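Local coordinates for actin-related protein 8 (Homo sapiens, PDB 4FO0), which binds ATP with low basal ATPase activity, does not polymerise, and is a proposed core component of the chromatin-remodelling INO80 complex, at residues 305-310 with 337-342; 324-329 with 352-357. All blocks are in the same frame, centred on the assembly; numbering follows the deposited sequence.

Contact 1 of 2, residues 305-310 with 337-342; sequences NKMDCL and RHPDSP
The first turn of helix 306-319 meets a type II beta turn running from H338 to S341, and the backbones come nearest at M307 and H338, with CA atoms 6.9 Å apart. M307 lays its CB over one face of the H338 imidazole in a CH-pi contact. M307 CB stands 3.7 Å from the centroid of the H338 ring, 9° off the ring normal. CG of M307 lies anti to its carbonyl carbon (chi1 -70°), and this torsion with the bend at chi2 brings M307 SD to 3.9 Å from P339 CD. D308 comes to the edge of the H338 ring, near its plane, with D308 OD1 3.5 Å from H338 CE1. The D308 carboxylate has firmer partners in Y298 and the backbone N of Q302. With an alanine instead of H338, M307 CB would probably lose the flat face it packs on, and a gap is likely to open beside D308. At the helix start, N305 OD1 accepts from D308 N at 3.0 Å, in the carbonyl plane. Across the turn, S341 OG donates to H338 O at 2.9 Å. The arrangement is an N-capped helix start packed on the loop between strands 330-336 and 343-350, inside the actin fold.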
loop_
_atom_site.group_PDB
_atom_site.type_symbol
_atom_site.label_atom_id
_atom_site.label_comp_id
_atom_site.label_asym_id
_atom_site.label_seq_id
_atom_site.Cartn_x
_atom_site.Cartn_y
_atom_site.Cartn_z
ATOM N N ASN A 305 6.979 -8.003 16.026
ATOM C CA ASN A 305 5.774 -8.063 16.824
ATOM C C ASN A 305 4.611 -7.248 16.197
ATOM O O ASN A 305 4.727 -6.054 15.954
ATOM C CB ASN A 305 6.110 -7.592 18.243
ATOM C CG ASN A 305 4.904 -7.573 19.152
ATOM O OD1 ASN A 305 4.077 -6.644 19.115
ATOM N ND2 ASN A 305 4.788 -8.600 19.978
ATOM N N LYS A 306 3.491 -7.907 15.931
ATOM C CA LYS A 306 2.366 -7.283 15.233
ATOM C C LYS A 306 1.840 -6.025 15.894
ATOM O O LYS A 306 1.533 -5.041 15.210
ATOM C CB LYS A 306 1.213 -8.274 15.066
ATOM C CG LYS A 306 1.161 -8.946 13.713
ATOM C CD LYS A 306 1.265 -10.466 13.820
ATOM C CE LYS A 306 0.060 -11.067 14.522
ATOM N NZ LYS A 306 0.503 -12.128 15.474
ATOM N N MET A 307 1.709 -6.069 17.219
ATOM C CA MET A 307 1.165 -4.936 17.966
ATOM C C MET A 307 2.086 -3.717 17.854
ATOM O O MET A 307 1.623 -2.598 17.635
ATOM C CB MET A 307 0.923 -5.306 19.442
ATOM C CG MET A 307 -0.229 -6.289 19.685
ATOM S SD MET A 307 -1.822 -5.590 19.203
ATOM C CE MET A 307 -2.077 -6.420 17.635
ATOM N N ASP A 308 3.386 -3.955 18.021
ATOM C CA ASP A 308 4.410 -2.938 17.859
ATOM C C ASP A 308 4.377 -2.349 16.456
ATOM O O ASP A 308 4.464 -1.130 16.268
ATOM C CB ASP A 308 5.789 -3.540 18.119
ATOM C CG ASP A 308 5.992 -3.917 19.578
ATOM O OD1 ASP A 308 5.177 -3.482 20.418
ATOM O OD2 ASP A 308 6.968 -4.637 19.887
ATOM N N CYS A 309 4.254 -3.228 15.472
ATOM C CA CYS A 309 4.193 -2.800 14.094
ATOM C C CYS A 309 3.015 -1.894 13.820
ATOM O O CYS A 309 3.151 -0.901 13.106
ATOM C CB CYS A 309 4.190 -4.000 13.166
ATOM S SG CYS A 309 5.823 -4.693 13.080
ATOM N N LEU A 310 1.861 -2.220 14.386
ATOM C CA LEU A 310 0.706 -1.331 14.259
ATOM C C LEU A 310 1.025 0.022 14.894
ATOM O O LEU A 310 0.643 1.072 14.376
ATOM C CB LEU A 310 -0.549 -1.952 14.894
ATOM C CG LEU A 310 -1.078 -3.210 14.207
ATOM C CD1 LEU A 310 -2.193 -3.812 15.016
ATOM C CD2 LEU A 310 -1.575 -2.882 12.810
ATOM N N ARG A 337 -1.920 1.149 23.849
ATOM C CA ARG A 337 -3.015 0.396 24.439
ATOM C C ARG A 337 -2.973 -1.040 23.930
ATOM O O ARG A 337 -3.869 -1.492 23.217
ATOM C CB ARG A 337 -4.353 1.043 24.090
ATOM C CG ARG A 337 -4.469 2.470 24.584
ATOM C CD ARG A 337 -5.866 3.023 24.357
ATOM N NE ARG A 337 -6.141 4.184 25.201
ATOM C CZ ARG A 337 -6.750 4.122 26.385
ATOM N NH1 ARG A 337 -7.151 2.954 26.864
ATOM N NH2 ARG A 337 -6.961 5.226 27.093
ATOM N N HIS A 338 -1.927 -1.763 24.304
ATOM C CA HIS A 338 -1.812 -3.147 23.891
ATOM C C HIS A 338 -2.528 -4.085 24.828
ATOM O O HIS A 338 -2.695 -3.795 26.009
ATOM C CB HIS A 338 -0.350 -3.537 23.783
ATOM C CG HIS A 338 0.346 -2.874 22.640
ATOM N ND1 HIS A 338 1.704 -2.979 22.427
ATOM C CD2 HIS A 338 -0.138 -2.096 21.642
ATOM C CE1 HIS A 338 2.027 -2.289 21.348
ATOM N NE2 HIS A 338 0.930 -1.739 20.856
ATOM N N PRO A 339 -2.957 -5.229 24.304
ATOM C CA PRO A 339 -3.510 -6.225 25.225
ATOM C C PRO A 339 -2.438 -6.629 26.251
ATOM O O PRO A 339 -1.246 -6.542 25.946
ATOM C CB PRO A 339 -3.868 -7.400 24.301
ATOM C CG PRO A 339 -3.882 -6.818 22.902
ATOM C CD PRO A 339 -2.855 -5.726 22.923
ATOM N N ASP A 340 -2.844 -7.035 27.453
ATOM C CA ASP A 340 -1.891 -7.524 28.457
ATOM C C ASP A 340 -1.010 -6.402 29.022
ATOM O O ASP A 340 0.027 -6.648 29.640
ATOM C CB ASP A 340 -1.013 -8.641 27.876
ATOM C CG ASP A 340 -1.646 -10.034 28.003
ATOM O OD1 ASP A 340 -2.820 -10.142 28.442
ATOM O OD2 ASP A 340 -0.958 -11.027 27.652
ATOM N N SER A 341 -1.425 -5.166 28.792
ATOM C CA SER A 341 -0.748 -4.020 29.375
ATOM C C SER A 341 -1.746 -2.912 29.716
ATOM O O SER A 341 -2.932 -2.987 29.363
ATOM C CB SER A 341 0.360 -3.504 28.454
ATOM O OG SER A 341 -0.103 -3.386 27.126
ATOM N N PRO A 342 -1.273 -1.904 30.455
ATOM C CA PRO A 342 -2.096 -0.749 30.834
ATOM C C PRO A 342 -2.252 0.218 29.677
ATOM O O PRO A 342 -1.518 0.086 28.706
ATOM C CB PRO A 342 -1.300 -0.105 31.962
ATOM C CG PRO A 342 0.098 -0.668 31.836
ATOM C CD PRO A 342 0.004 -1.976 31.189
#

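Contact 2 of 2, residues 324-329 with 352-357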
loop_
_atom_site.group_PDB
_atom_site.type_symbol
_atom_site.label_atom_id
_atom_site.label_comp_id
_atom_site.label_asym_id
_atom_site.label_seq_id
_atom_site.Cartn_x
_atom_site.Cartn_y
_atom_site.Cartn_z
ATOM N N GLN A 324 9.037 21.506 4.940
ATOM C CA GLN A 324 10.294 22.155 5.352
ATOM C C GLN A 324 10.114 23.071 6.549
ATOM O O GLN A 324 11.019 23.229 7.372
ATOM C CB GLN A 324 10.894 22.994 4.226
ATOM C CG GLN A 324 11.685 22.219 3.222
ATOM C CD GLN A 324 12.939 21.591 3.805
ATOM O OE1 GLN A 324 13.079 20.364 3.813
ATOM N NE2 GLN A 324 13.872 22.427 4.263
ATOM N N ASP A 325 8.942 23.680 6.637
ATOM C CA ASP A 325 8.721 24.760 7.586
ATOM C C ASP A 325 8.456 24.302 9.013
ATOM O O ASP A 325 8.510 25.107 9.946
ATOM C CB ASP A 325 7.626 25.693 7.071
ATOM C CG ASP A 325 7.981 26.309 5.725
ATOM O OD1 ASP A 325 9.177 26.599 5.491
ATOM O OD2 ASP A 325 7.070 26.486 4.892
ATOM N N ILE A 326 8.186 23.011 9.181
ATOM C CA ILE A 326 8.089 22.409 10.504
ATOM C C ILE A 326 9.488 21.971 10.910
ATOM O O ILE A 326 10.043 21.028 10.342
ATOM C CB ILE A 326 7.172 21.163 10.501
ATOM C CG1 ILE A 326 5.753 21.523 10.086
ATOM C CG2 ILE A 326 7.131 20.506 11.866
ATOM C CD1 ILE A 326 4.825 20.318 10.087
ATOM N N SER A 327 10.068 22.647 11.890
ATOM C CA SER A 327 11.459 22.378 12.229
ATOM C C SER A 327 11.694 22.544 13.712
ATOM O O SER A 327 10.806 22.978 14.444
ATOM C CB SER A 327 12.377 23.330 11.461
ATOM O OG SER A 327 12.164 24.676 11.867
ATOM N N GLY A 328 12.898 22.193 14.149
ATOM C CA GLY A 328 13.247 22.245 15.559
ATOM C C GLY A 328 12.868 20.989 16.318
ATOM O O GLY A 328 12.364 20.019 15.745
ATOM N N LEU A 329 13.141 20.997 17.617
ATOM C CA LEU A 329 12.690 19.927 18.488
ATOM C C LEU A 329 11.267 20.244 18.934
ATOM O O LEU A 329 10.976 21.372 19.304
ATOM C CB LEU A 329 13.631 19.785 19.681
ATOM C CG LEU A 329 14.885 18.947 19.437
ATOM C CD1 LEU A 329 15.906 19.224 20.506
ATOM C CD2 LEU A 329 14.561 17.457 19.413
ATOM N N ASP A 352 14.185 16.088 13.426
ATOM C CA ASP A 352 14.188 16.013 11.977
ATOM C C ASP A 352 13.783 14.626 11.494
ATOM O O ASP A 352 13.291 14.447 10.371
ATOM C CB ASP A 352 15.558 16.436 11.444
ATOM C CG ASP A 352 15.938 17.852 11.875
ATOM O OD1 ASP A 352 15.065 18.757 11.841
ATOM O OD2 ASP A 352 17.110 18.051 12.268
ATOM N N GLU A 353 13.976 13.637 12.354
ATOM C CA GLU A 353 13.454 12.312 12.077
ATOM C C GLU A 353 12.034 12.355 11.448
ATOM O O GLU A 353 11.714 11.571 10.558
ATOM C CB GLU A 353 13.484 11.488 13.356
ATOM C CG GLU A 353 13.415 12.340 14.610
ATOM C CD GLU A 353 14.771 12.820 15.105
ATOM O OE1 GLU A 353 14.842 13.966 15.590
ATOM O OE2 GLU A 353 15.759 12.050 15.040
ATOM N N LYS A 354 11.197 13.288 11.882
ATOM C CA LYS A 354 9.840 13.381 11.340
ATOM C C LYS A 354 9.814 13.696 9.859
ATOM O O LYS A 354 8.833 13.389 9.185
ATOM C CB LYS A 354 9.005 14.422 12.089
ATOM C CG LYS A 354 8.711 14.067 13.536
ATOM C CD LYS A 354 7.897 15.153 14.193
ATOM C CE LYS A 354 8.723 16.396 14.420
ATOM N NZ LYS A 354 7.831 17.476 14.890
ATOM N N LEU A 355 10.881 14.326 9.366
ATOM C CA LEU A 355 10.992 14.701 7.954
ATOM C C LEU A 355 11.951 13.794 7.182
ATOM O O LEU A 355 11.714 13.468 6.038
ATOM C CB LEU A 355 11.437 16.153 7.818
ATOM C CG LEU A 355 11.764 16.664 6.412
ATOM C CD1 LEU A 355 10.514 16.760 5.528
ATOM C CD2 LEU A 355 12.408 18.017 6.545
ATOM N N GLN A 356 13.031 13.379 7.828
ATOM C CA GLN A 356 13.970 12.455 7.219
ATOM C C GLN A 356 13.306 11.175 6.716
ATOM O O GLN A 356 13.515 10.769 5.572
ATOM C CB GLN A 356 15.076 12.106 8.208
ATOM C CG GLN A 356 15.961 13.283 8.573
ATOM C CD GLN A 356 16.874 12.956 9.732
ATOM O OE1 GLN A 356 16.414 12.563 10.801
ATOM N NE2 GLN A 356 18.169 13.082 9.519
ATOM N N ALA A 357 12.511 10.539 7.571
ATOM C CA ALA A 357 11.966 9.223 7.268
ATOM C C ALA A 357 11.115 9.178 5.985
ATOM O O ALA A 357 11.323 8.324 5.132
ATOM C CB ALA A 357 11.184 8.705 8.453
HETATM O O HOH W 1 9.960 19.594 14.328
#
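Segment 324-329 is an irregular loop that runs past the first turn of helix 353-359, and the backbones are nearest at Q324 and L355, whose CA atoms lie 7.9 Å apart. These two residues also make the closest side-chain contact. Q324 bends at chi2 (-65°), which turns its amide back to the helix. Q324 OE1 then lies 3.7 Å from CD2 of L355, and the two side chains cross at about a right angle. The contact is a van der Waals one, since a methyl group faces the amide oxygen. CD2 is the leucine branch that touches. Further along the loop, I326 CG2 rests 4.3 Å from K354 NZ. A water joins this lysine to the loop. It lies 2.8 Å from G328 O and accepts from K354 NZ at 3.1 Å. The ammonium group also bonds to H332 NE2, so it ties the helix to strand 330-336 as well. The backbone at G328 calls for glycine, because a CB there would be jammed against the carbonyl O of S327. In the helix turn, D352 O accepts from both L355 N and Q356 N. R97 joins the two segments from outside, through a salt bridge to D352 and a hydrogen bond to I326 O. Helix 71-88 meets L355 through I86, while helix 280-293 packs on E353, Q356 and A357.

The contacts interleave along the chain: 305-310, 324-329, 337-342, then 352-357. Their centres are 27 Å apart and their nearest atoms about 13 Å, so they do not touch. Helix 306-319 and strands 330-336 and 343-350, probably a hairpin as in actin, connect them. Contact 1 holds the start of that helix against the loop between the two strands. Contact 2 lies where the loop entering strand 330-336 meets the helix that follows strand 343-350. The two contacts thus lie at opposite ends of the strand pair, one at the loop between the strands and one where the chain enters and leaves them. All four segments belong to the actin-family region, and both contacts lie away from the ATP site.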